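Local structure of putative TIM-barrel metal-dependent hydrolase (Mycobacterium avium subsp. paratuberculosis S397, 4DZI) at residues L220-L231 and H284-N294; R326-Y335 and V345-D356. The protein is a putative metal-dependent hydrolase of the amidohydrolase family, probably using a pair of bound metal ions for hydrolysis. All coordinates share one frame; numbering follows the deposited sequence.

Overall arrangement
Following the chain from its N terminus, 220-231 leaves helix 214-223 for strand 227-230, and contact 1 closes when the chain, after a largely helical excursion, returns as strand 289-292 alongside. Helix 298-312 follows, and contact 2 opens in the last turn of helix 321-328, just before strand 329-331; it closes soon after, once the short helix 339-346 has brought 345-356 back. The two contacts come in series, neither nested nor crossed. Strands 289-292 and 329-331 are neighbours in one parallel sheet, and Val290 packs on Leu352 between the contacts, whose centres lie about 12 Å apart. Both run toward the same pair of cadmium ions, bridged by Glu293 and Asp356.

Contact 1: residues L220-L231 and H284-N294; sequences LAEAGVPVGFHL and HPKLKAVSIEN. With CD (cadmium ion), chain Q; CD (cadmium ion), chain P.
Phe229 O is gripped by two donors, Ile292 N at 2.9 Å and Asn294 ND2 at 2.8 Å. The first bond is nearly straight (177°), the second more bent, and they reach the oxygen from opposite faces of its carbonyl plane. The same ND2 also donates to Ser291 OG, which lies in the amide plane, so the Asn294 amide is fixed in rotation just past the strand end.

Behind this point strands 227-230 and 289-292 run parallel, Phe229 N donating to Val290 O and Val290 N to Val227 O. On one side of the sheet Val227 CG1 meets Ala289 CB, and Ala289 CB also sits at the edge of the Phe229 ring, with helix 266-277 packing beyond. On the other side Val290 CG1 lies against Gly228 CA, 3.6 Å away.

Where the chain enters the sheet, Lys288 runs beside Pro226 and bends at chi3 (-74°), carrying NZ to 2.8 Å from Gly224 O; the same NZ also donates to Leu392 O. Gly224 ends helix 214-223 in a Schellman motif, so the ammonium helps tie down a helix C terminus. Deeper in the helix, Ala221 CB rests on Leu287.

At the far end His230 NE2 binds one cadmium at 2.4 Å, while its ND1 donates to Leu231 O. Glu293 OE2 bridges this ion and the second one, which OE1 also binds; the carboxylate stands 86° from the imidazole plane. With ND1 holding the ring's turn, NE2 is presented to the metal, and the bridging carboxylate would offset some of the positive charge of the closely spaced ions.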
loop_
_atom_site.group_PDB
_atom_site.type_symbol
_atom_site.label_atom_id
_atom_site.label_comp_id
_atom_site.label_asym_id
_atom_site.label_seq_id
_atom_site.Cartn_x
_atom_site.Cartn_y
_atom_site.Cartn_z
ATOM N N LEU C 220 -28.107 0.058 -8.650
ATOM C CA LEU C 220 -28.077 -0.127 -7.201
ATOM C C LEU C 220 -28.525 1.141 -6.490
ATOM O O LEU C 220 -29.231 1.101 -5.482
ATOM C CB LEU C 220 -26.645 -0.493 -6.747
ATOM C CG LEU C 220 -26.181 -1.850 -7.256
ATOM C CD1 LEU C 220 -24.701 -2.033 -6.937
ATOM C CD2 LEU C 220 -27.012 -2.944 -6.603
ATOM N N ALA C 221 -28.060 2.290 -6.985
ATOM C CA ALA C 221 -28.338 3.521 -6.308
ATOM C C ALA C 221 -29.857 3.818 -6.355
ATOM O O ALA C 221 -30.435 4.227 -5.361
ATOM C CB ALA C 221 -27.545 4.643 -6.981
ATOM N N GLU C 222 -30.484 3.556 -7.502
ATOM C CA GLU C 222 -31.939 3.796 -7.670
ATOM C C GLU C 222 -32.744 2.847 -6.824
ATOM O O GLU C 222 -33.820 3.199 -6.329
ATOM C CB GLU C 222 -32.367 3.585 -9.144
ATOM C CG GLU C 222 -31.699 4.506 -10.150
ATOM C CD GLU C 222 -31.710 5.962 -9.722
ATOM O OE1 GLU C 222 -30.732 6.674 -10.036
ATOM O OE2 GLU C 222 -32.685 6.394 -9.069
ATOM N N ALA C 223 -32.223 1.630 -6.654
ATOM C CA ALA C 223 -32.900 0.624 -5.841
ATOM C C ALA C 223 -32.691 0.821 -4.336
ATOM O O ALA C 223 -33.353 0.183 -3.524
ATOM C CB ALA C 223 -32.451 -0.771 -6.255
ATOM N N GLY C 224 -31.765 1.695 -3.963
ATOM C CA GLY C 224 -31.418 1.885 -2.554
ATOM C C GLY C 224 -30.669 0.705 -1.950
ATOM O O GLY C 224 -30.655 0.531 -0.716
ATOM N N VAL C 225 -30.004 -0.074 -2.799
ATOM C CA VAL C 225 -29.263 -1.255 -2.365
ATOM C C VAL C 225 -27.751 -0.947 -2.344
ATOM O O VAL C 225 -27.158 -0.607 -3.393
ATOM C CB VAL C 225 -29.558 -2.447 -3.312
ATOM C CG1 VAL C 225 -28.537 -3.572 -3.128
ATOM C CG2 VAL C 225 -30.985 -2.961 -3.082
ATOM N N PRO C 226 -27.119 -1.065 -1.154
ATOM C CA PRO C 226 -25.682 -0.771 -1.081
ATOM C C PRO C 226 -24.812 -1.806 -1.773
ATOM O O PRO C 226 -25.199 -2.961 -1.929
ATOM C CB PRO C 226 -25.382 -0.768 0.430
ATOM C CG PRO C 226 -26.686 -0.896 1.133
ATOM C CD PRO C 226 -27.697 -1.416 0.155
ATOM N N VAL C 227 -23.617 -1.383 -2.169
ATOM C CA VAL C 227 -22.589 -2.314 -2.590
ATOM C C VAL C 227 -21.734 -2.604 -1.367
ATOM O O VAL C 227 -21.301 -1.688 -0.655
ATOM C CB VAL C 227 -21.722 -1.750 -3.745
ATOM C CG1 VAL C 227 -21.199 -0.346 -3.423
ATOM C CG2 VAL C 227 -20.598 -2.729 -4.087
ATOM N N GLY C 228 -21.484 -3.884 -1.113
ATOM C CA GLY C 228 -20.595 -4.225 -0.008
ATOM C C GLY C 228 -19.278 -4.730 -0.549
ATOM O O GLY C 228 -19.239 -5.393 -1.581
ATOM N N PHE C 229 -18.193 -4.362 0.150
ATOM C CA PHE C 229 -16.843 -4.787 -0.199
ATOM C C PHE C 229 -16.278 -5.582 0.975
ATOM O O PHE C 229 -15.942 -5.021 2.026
ATOM C CB PHE C 229 -15.919 -3.560 -0.449
ATOM C CG PHE C 229 -16.286 -2.781 -1.685
ATOM C CD1 PHE C 229 -16.072 -3.314 -2.943
ATOM C CD2 PHE C 229 -16.882 -1.529 -1.582
ATOM C CE1 PHE C 229 -16.431 -2.601 -4.088
ATOM C CE2 PHE C 229 -17.253 -0.812 -2.734
ATOM C CZ PHE C 229 -17.026 -1.355 -3.983
ATOM N N HIS C 230 -16.202 -6.897 0.812
ATOM C CA HIS C 230 -15.719 -7.764 1.885
ATOM C C HIS C 230 -14.383 -8.292 1.538
ATOM O O HIS C 230 -14.143 -8.610 0.371
ATOM C CB HIS C 230 -16.661 -8.977 2.036
ATOM C CG HIS C 230 -16.306 -9.879 3.213
ATOM N ND1 HIS C 230 -15.303 -10.801 3.177
ATOM C CD2 HIS C 230 -16.824 -9.922 4.501
ATOM C CE1 HIS C 230 -15.207 -11.408 4.373
ATOM N NE2 HIS C 230 -16.119 -10.868 5.190
ATOM N N LEU C 231 -13.519 -8.396 2.546
ATOM C CA LEU C 231 -12.202 -9.022 2.388
ATOM C C LEU C 231 -12.262 -10.247 1.469
ATOM O O LEU C 231 -13.045 -11.168 1.702
ATOM C CB LEU C 231 -11.710 -9.475 3.765
ATOM C CG LEU C 231 -10.245 -9.859 3.811
ATOM C CD1 LEU C 231 -9.363 -8.625 3.571
ATOM C CD2 LEU C 231 -9.928 -10.504 5.163
ATOM N N HIS C 284 -23.123 9.063 -8.991
ATOM C CA HIS C 284 -24.190 8.331 -8.313
ATOM C C HIS C 284 -24.255 8.695 -6.852
ATOM O O HIS C 284 -23.858 7.916 -5.979
ATOM C CB HIS C 284 -23.972 6.826 -8.499
ATOM C CG HIS C 284 -23.681 6.444 -9.930
ATOM N ND1 HIS C 284 -24.659 6.317 -10.862
ATOM C CD2 HIS C 284 -22.477 6.233 -10.593
ATOM C CE1 HIS C 284 -24.105 6.003 -12.051
ATOM N NE2 HIS C 284 -22.771 5.939 -11.885
ATOM N N PRO C 285 -24.751 9.900 -6.542
ATOM C CA PRO C 285 -24.642 10.427 -5.182
ATOM C C PRO C 285 -25.490 9.675 -4.171
ATOM O O PRO C 285 -25.219 9.750 -2.986
ATOM C CB PRO C 285 -25.113 11.888 -5.315
ATOM C CG PRO C 285 -25.857 11.934 -6.614
ATOM C CD PRO C 285 -25.245 10.901 -7.508
ATOM N N LYS C 286 -26.490 8.930 -4.648
ATOM C CA LYS C 286 -27.318 8.103 -3.743
ATOM C C LYS C 286 -26.690 6.739 -3.422
ATOM O O LYS C 286 -27.199 6.036 -2.541
ATOM C CB LYS C 286 -28.745 7.880 -4.300
ATOM C CG LYS C 286 -29.545 9.148 -4.595
ATOM C CD LYS C 286 -31.013 8.778 -4.761
ATOM C CE LYS C 286 -31.740 9.680 -5.744
ATOM N NZ LYS C 286 -31.866 11.056 -5.206
ATOM N N LEU C 287 -25.638 6.353 -4.151
ATOM C CA LEU C 287 -25.012 5.023 -3.975
ATOM C C LEU C 287 -24.419 4.896 -2.585
ATOM O O LEU C 287 -23.704 5.786 -2.123
ATOM C CB LEU C 287 -23.932 4.772 -5.018
ATOM C CG LEU C 287 -23.319 3.360 -4.981
ATOM C CD1 LEU C 287 -24.334 2.300 -5.436
ATOM C CD2 LEU C 287 -22.117 3.298 -5.929
ATOM N N LYS C 288 -24.753 3.796 -1.895
ATOM C CA LYS C 288 -24.232 3.517 -0.570
ATOM C C LYS C 288 -23.236 2.379 -0.681
ATOM O O LYS C 288 -23.409 1.462 -1.482
ATOM C CB LYS C 288 -25.368 3.169 0.390
ATOM C CG LYS C 288 -26.339 4.335 0.615
ATOM C CD LYS C 288 -27.559 3.866 1.413
ATOM C CE LYS C 288 -28.434 3.030 0.482
ATOM N NZ LYS C 288 -29.420 2.158 1.193
ATOM N N ALA C 289 -22.147 2.484 0.073
ATOM C CA ALA C 289 -21.169 1.410 0.093
ATOM C C ALA C 289 -20.812 1.036 1.516
ATOM O O ALA C 289 -20.877 1.857 2.458
ATOM C CB ALA C 289 -19.905 1.828 -0.656
ATOM N N VAL C 290 -20.393 -0.209 1.700
ATOM C CA VAL C 290 -20.021 -0.648 3.051
ATOM C C VAL C 290 -18.775 -1.520 2.945
ATOM O O VAL C 290 -18.690 -2.389 2.094
ATOM C CB VAL C 290 -21.159 -1.413 3.816
ATOM C CG1 VAL C 290 -21.665 -2.622 3.013
ATOM C CG2 VAL C 290 -20.685 -1.844 5.219
ATOM N N SER C 291 -17.820 -1.280 3.853
ATOM C CA SER C 291 -16.589 -2.081 3.951
ATOM C C SER C 291 -16.736 -3.087 5.077
ATOM O O SER C 291 -17.026 -2.696 6.213
ATOM C CB SER C 291 -15.407 -1.131 4.233
ATOM O OG SER C 291 -14.253 -1.873 4.612
ATOM N N ILE C 292 -16.591 -4.374 4.760
ATOM C CA ILE C 292 -16.747 -5.429 5.773
ATOM C C ILE C 292 -15.475 -6.287 5.888
ATOM O O ILE C 292 -14.964 -6.791 4.883
ATOM C CB ILE C 292 -17.957 -6.334 5.406
ATOM C CG1 ILE C 292 -19.193 -5.478 5.055
ATOM C CG2 ILE C 292 -18.244 -7.333 6.535
ATOM C CD1 ILE C 292 -20.405 -6.280 4.593
ATOM N N GLU C 293 -15.003 -6.455 7.120
ATOM C CA GLU C 293 -13.808 -7.270 7.433
ATOM C C GLU C 293 -12.544 -6.760 6.779
ATOM O O GLU C 293 -11.611 -7.526 6.540
ATOM C CB GLU C 293 -14.007 -8.790 7.149
ATOM C CG GLU C 293 -13.132 -9.641 8.099
ATOM C CD GLU C 293 -13.203 -11.141 7.922
ATOM O OE1 GLU C 293 -12.217 -11.807 8.281
ATOM O OE2 GLU C 293 -14.224 -11.652 7.413
ATOM N N ASN C 294 -12.497 -5.457 6.540
ATOM C CA ASN C 294 -11.259 -4.885 5.998
ATOM C C ASN C 294 -10.530 -3.987 7.004
ATOM O O ASN C 294 -9.492 -3.380 6.648
ATOM C CB ASN C 294 -11.630 -4.071 4.767
ATOM C CG ASN C 294 -12.350 -4.915 3.723
ATOM O OD1 ASN C 294 -11.890 -5.994 3.380
ATOM N ND2 ASN C 294 -13.503 -4.427 3.252
HETATM CD CD CD Q . -16.426 -11.596 7.410
HETATM CD CD CD P . -13.471 -13.829 8.345
HETATM O O HOH W 1 -29.089 4.030 -2.877
HETATM O O HOH W 2 -27.326 6.742 -10.264
HETATM O O HOH W 3 -27.002 2.199 -2.801
HETATM O O HOH W 4 -12.820 -14.159 5.970
#

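Contact 2: residues R326-Y335 and V345-D356; sequences RNNVWIAPYY and VIGVDKILFGSD. With CD (cadmium ion), chain P; CD (cadmium ion), chain Q.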
loop_
_atom_site.group_PDB
_atom_site.type_symbol
_atom_site.label_atom_id
_atom_site.label_comp_id
_atom_site.label_asym_id
_atom_site.label_seq_id
_atom_site.Cartn_x
_atom_site.Cartn_y
_atom_site.Cartn_z
ATOM N N ARG C 326 -17.281 10.280 3.821
ATOM C CA ARG C 326 -18.059 10.396 5.040
ATOM C C ARG C 326 -19.550 10.237 4.796
ATOM O O ARG C 326 -20.281 9.781 5.683
ATOM C CB ARG C 326 -17.831 11.747 5.714
ATOM C CG ARG C 326 -16.392 11.909 6.118
ATOM C CD ARG C 326 -16.083 13.294 6.711
ATOM N NE ARG C 326 -14.922 13.152 7.581
ATOM C CZ ARG C 326 -13.969 14.061 7.743
ATOM N NH1 ARG C 326 -14.041 15.216 7.080
ATOM N NH2 ARG C 326 -12.942 13.796 8.563
ATOM N N ASN C 327 -20.012 10.639 3.618
ATOM C CA ASN C 327 -21.440 10.593 3.322
ATOM C C ASN C 327 -21.929 9.250 2.793
ATOM O O ASN C 327 -23.021 8.819 3.153
ATOM C CB ASN C 327 -21.800 11.638 2.272
ATOM C CG ASN C 327 -23.297 11.769 2.075
ATOM O OD1 ASN C 327 -24.006 12.250 2.963
ATOM N ND2 ASN C 327 -23.788 11.352 0.911
ATOM N N ASN C 328 -21.130 8.594 1.950
ATOM C CA ASN C 328 -21.621 7.440 1.212
ATOM C C ASN C 328 -21.142 6.077 1.699
ATOM O O ASN C 328 -21.576 5.071 1.161
ATOM C CB ASN C 328 -21.287 7.579 -0.266
ATOM C CG ASN C 328 -22.000 8.750 -0.905
ATOM O OD1 ASN C 328 -21.658 9.912 -0.642
ATOM N ND2 ASN C 328 -22.993 8.457 -1.751
ATOM N N VAL C 329 -20.215 6.053 2.662
ATOM C CA VAL C 329 -19.513 4.811 3.025
ATOM C C VAL C 329 -19.664 4.513 4.516
ATOM O O VAL C 329 -19.388 5.336 5.391
ATOM C CB VAL C 329 -18.010 4.857 2.650
ATOM C CG1 VAL C 329 -17.277 3.548 2.995
ATOM C CG2 VAL C 329 -17.851 5.210 1.162
ATOM N N TRP C 330 -20.111 3.287 4.802
ATOM C CA TRP C 330 -20.140 2.769 6.136
ATOM C C TRP C 330 -19.003 1.788 6.309
ATOM O O TRP C 330 -18.626 1.097 5.381
ATOM C CB TRP C 330 -21.467 2.009 6.328
ATOM C CG TRP C 330 -22.702 2.853 6.587
ATOM C CD1 TRP C 330 -23.404 2.986 7.783
ATOM C CD2 TRP C 330 -23.464 3.634 5.613
ATOM N NE1 TRP C 330 -24.486 3.799 7.609
ATOM C CE2 TRP C 330 -24.573 4.221 6.336
ATOM C CE3 TRP C 330 -23.313 3.917 4.263
ATOM C CZ2 TRP C 330 -25.506 5.049 5.711
ATOM C CZ3 TRP C 330 -24.239 4.757 3.648
ATOM C CH2 TRP C 330 -25.325 5.296 4.357
ATOM N N ILE C 331 -18.509 1.680 7.527
ATOM C CA ILE C 331 -17.347 0.829 7.800
ATOM C C ILE C 331 -17.550 -0.055 9.028
ATOM O O ILE C 331 -17.840 0.445 10.126
ATOM C CB ILE C 331 -16.112 1.706 8.032
ATOM C CG1 ILE C 331 -15.798 2.487 6.752
ATOM C CG2 ILE C 331 -14.925 0.821 8.424
ATOM C CD1 ILE C 331 -14.709 3.519 6.948
ATOM N N ALA C 332 -17.400 -1.374 8.854
ATOM C CA ALA C 332 -17.297 -2.282 9.999
ATOM C C ALA C 332 -15.828 -2.376 10.406
ATOM O O ALA C 332 -15.031 -2.977 9.686
ATOM C CB ALA C 332 -17.799 -3.686 9.623
ATOM N N PRO C 333 -15.461 -1.795 11.542
ATOM C CA PRO C 333 -14.046 -1.812 11.937
ATOM C C PRO C 333 -13.601 -3.161 12.505
ATOM O O PRO C 333 -14.419 -4.049 12.843
ATOM C CB PRO C 333 -13.999 -0.764 13.060
ATOM C CG PRO C 333 -15.377 -0.929 13.723
ATOM C CD PRO C 333 -16.291 -1.060 12.516
ATOM N N TYR C 334 -12.287 -3.328 12.642
ATOM C CA TYR C 334 -11.783 -4.461 13.410
ATOM C C TYR C 334 -11.945 -4.129 14.906
ATOM O O TYR C 334 -11.968 -2.953 15.306
ATOM C CB TYR C 334 -10.301 -4.804 13.057
ATOM C CG TYR C 334 -10.046 -5.535 11.726
ATOM C CD1 TYR C 334 -10.951 -6.466 11.208
ATOM C CD2 TYR C 334 -8.857 -5.331 11.006
ATOM C CE1 TYR C 334 -10.694 -7.138 10.009
ATOM C CE2 TYR C 334 -8.602 -6.000 9.813
ATOM C CZ TYR C 334 -9.522 -6.900 9.300
ATOM O OH TYR C 334 -9.267 -7.580 8.079
ATOM N N TYR C 335 -12.069 -5.177 15.726
ATOM C CA TYR C 335 -12.353 -5.026 17.175
ATOM C C TYR C 335 -11.351 -4.174 17.926
ATOM O O TYR C 335 -11.719 -3.529 18.904
ATOM C CB TYR C 335 -12.476 -6.398 17.861
ATOM C CG TYR C 335 -13.021 -7.409 16.906
ATOM C CD1 TYR C 335 -14.240 -7.186 16.263
ATOM C CD2 TYR C 335 -12.301 -8.549 16.579
ATOM C CE1 TYR C 335 -14.743 -8.093 15.352
ATOM C CE2 TYR C 335 -12.790 -9.458 15.662
ATOM C CZ TYR C 335 -14.008 -9.230 15.054
ATOM O OH TYR C 335 -14.496 -10.136 14.141
ATOM N N VAL C 345 -13.386 10.807 12.952
ATOM C CA VAL C 345 -13.042 10.914 11.538
ATOM C C VAL C 345 -14.187 10.701 10.551
ATOM O O VAL C 345 -14.337 11.478 9.603
ATOM C CB VAL C 345 -11.909 9.926 11.231
ATOM C CG1 VAL C 345 -11.677 9.798 9.740
ATOM C CG2 VAL C 345 -10.655 10.381 11.946
ATOM N N ILE C 346 -14.975 9.628 10.729
ATOM C CA ILE C 346 -16.028 9.366 9.768
ATOM C C ILE C 346 -17.432 9.629 10.282
ATOM O O ILE C 346 -18.374 9.655 9.487
ATOM C CB ILE C 346 -15.964 7.923 9.212
ATOM C CG1 ILE C 346 -16.253 6.906 10.314
ATOM C CG2 ILE C 346 -14.604 7.656 8.578
ATOM C CD1 ILE C 346 -16.417 5.471 9.817
ATOM N N GLY C 347 -17.561 9.824 11.596
ATOM C CA GLY C 347 -18.880 10.044 12.225
ATOM C C GLY C 347 -19.365 8.748 12.854
ATOM O O GLY C 347 -19.239 7.661 12.249
ATOM N N VAL C 348 -19.912 8.834 14.064
ATOM C CA VAL C 348 -20.366 7.640 14.724
ATOM C C VAL C 348 -21.445 6.919 13.895
ATOM O O VAL C 348 -21.604 5.685 14.012
ATOM C CB VAL C 348 -20.895 7.978 16.117
ATOM C CG1 VAL C 348 -22.133 8.854 16.002
ATOM C CG2 VAL C 348 -21.164 6.715 16.905
ATOM N N ASP C 349 -22.168 7.667 13.054
ATOM C CA ASP C 349 -23.251 7.046 12.289
ATOM C C ASP C 349 -22.763 6.107 11.192
ATOM O O ASP C 349 -23.553 5.359 10.603
ATOM C CB ASP C 349 -24.180 8.103 11.685
ATOM C CG ASP C 349 -23.449 9.037 10.730
ATOM O OD1 ASP C 349 -22.565 9.802 11.194
ATOM O OD2 ASP C 349 -23.760 8.996 9.523
ATOM N N LYS C 350 -21.456 6.119 10.898
ATOM C CA LYS C 350 -20.940 5.267 9.841
ATOM C C LYS C 350 -20.226 4.020 10.365
ATOM O O LYS C 350 -19.721 3.211 9.563
ATOM C CB LYS C 350 -19.987 6.083 8.941
ATOM C CG LYS C 350 -20.754 7.108 8.091
ATOM C CD LYS C 350 -21.858 6.433 7.281
ATOM C CE LYS C 350 -22.250 7.232 6.051
ATOM N NZ LYS C 350 -23.247 8.261 6.409
ATOM N N ILE C 351 -20.197 3.856 11.688
ATOM C CA ILE C 351 -19.494 2.714 12.296
ATOM C C ILE C 351 -20.479 1.560 12.487
ATOM O O ILE C 351 -21.538 1.737 13.093
ATOM C CB ILE C 351 -18.865 3.120 13.634
ATOM C CG1 ILE C 351 -17.797 4.191 13.399
ATOM C CG2 ILE C 351 -18.261 1.919 14.342
ATOM C CD1 ILE C 351 -17.170 4.685 14.700
ATOM N N LEU C 352 -20.127 0.403 11.929
ATOM C CA LEU C 352 -20.981 -0.771 12.032
ATOM C C LEU C 352 -20.415 -1.885 12.876
ATOM O O LEU C 352 -19.258 -2.301 12.719
ATOM C CB LEU C 352 -21.258 -1.335 10.635
ATOM C CG LEU C 352 -22.002 -0.441 9.643
ATOM C CD1 LEU C 352 -22.048 -1.010 8.241
ATOM C CD2 LEU C 352 -23.428 -0.269 10.175
ATOM N N PHE C 353 -21.248 -2.449 13.735
ATOM C CA PHE C 353 -20.910 -3.720 14.361
ATOM C C PHE C 353 -20.997 -4.917 13.413
ATOM O O PHE C 353 -22.016 -5.129 12.745
ATOM C CB PHE C 353 -21.824 -3.924 15.575
ATOM C CG PHE C 353 -22.102 -5.359 15.899
ATOM C CD1 PHE C 353 -21.106 -6.200 16.376
ATOM C CD2 PHE C 353 -23.387 -5.859 15.727
ATOM C CE1 PHE C 353 -21.399 -7.527 16.687
ATOM C CE2 PHE C 353 -23.684 -7.181 16.020
ATOM C CZ PHE C 353 -22.702 -8.006 16.530
ATOM N N GLY C 354 -19.897 -5.672 13.338
ATOM C CA GLY C 354 -19.899 -6.950 12.605
ATOM C C GLY C 354 -18.996 -7.897 13.410
ATOM O O GLY C 354 -17.921 -7.506 13.856
ATOM N N SER C 355 -19.431 -9.132 13.609
ATOM C CA SER C 355 -18.688 -10.071 14.446
ATOM C C SER C 355 -17.801 -11.042 13.657
ATOM O O SER C 355 -16.836 -11.581 14.222
ATOM C CB SER C 355 -19.676 -10.942 15.242
ATOM O OG SER C 355 -20.410 -11.748 14.333
ATOM N N ASP C 356 -18.131 -11.272 12.384
ATOM C CA ASP C 356 -17.450 -12.255 11.533
ATOM C C ASP C 356 -17.688 -13.660 12.019
ATOM O O ASP C 356 -16.912 -14.562 11.735
ATOM C CB ASP C 356 -15.934 -11.992 11.474
ATOM C CG ASP C 356 -15.250 -12.698 10.299
ATOM O OD1 ASP C 356 -15.846 -12.903 9.228
ATOM O OD2 ASP C 356 -14.051 -12.999 10.461
HETATM CD CD CD P . -13.471 -13.829 8.345
HETATM CD CD CD Q . -16.426 -11.596 7.410
HETATM O O HOH W 5 -20.321 10.649 8.445
HETATM O O HOH W 6 -24.795 10.138 5.082
HETATM O O HOH W 7 -26.038 5.509 9.564
HETATM O O HOH W 8 -17.288 -4.159 13.422
HETATM O O HOH W 9 -16.017 -6.278 12.245
HETATM O O HOH W 10 -12.686 -10.759 11.671
HETATM O O HOH W 4 -12.820 -14.159 5.970
#
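The binuclear metal site of this amidohydrolase lies at one end of the contact, where Asp356 OD1 bridges the two cadmium ions and OD2 adds a second bond to one of them, at 2.4 Å. Asp13, His15, His230, Glu293, His359 and Glu361 complete the site. Across from Asp356 CB is Tyr335 OH, 2.8 Å from Ser355 O in a weak, unsettled bond; water 10 links the same hydroxyl to Asp356 OD2. Gly354 O faces the edge of the Tyr335 ring.

Further back the backbones are held by Ile331 N to Lys350 O (2.8 Å, 176°) and Leu352 N to Ile331 O, a single bridge at Ile331 and Ile351. Pro333 CD leans on Ile351 CG2, and Leu352 CD1 on Trp330 CB, with helix 378-393 touching both Trp330 and Leu352.

The other end is built round Lys350. Its chain, bent at chi2 (-55°) and chi4, lies over one face of the Trp330 indole: CD stands 3.5 Å from the centroid of the five-membered ring, almost on its normal, a CH-pi contact. NZ continues over the six-membered ring, 4.2 Å from its centroid, as a cation-pi pair. The ammonium also bonds water 6 and makes a weak bond to Asn327 O; a salt bridge to Asp349 OD2 holds in one of that residue's two conformers and is less certain. Nearby, Val345 O lies close to the Arg326 guanidinium plane, at its edge, and takes bonds from NE (2.7 Å) and NH2 (2.9 Å), while NH1 pairs with Glu323.

Indole face, water and the weak Asn327 carbonyl bond, perhaps with the Asp349 carboxylate, would probably stabilise the charge of the buried Lys350, and both basic side chains tie the end of helix 321-328 to the returning chain.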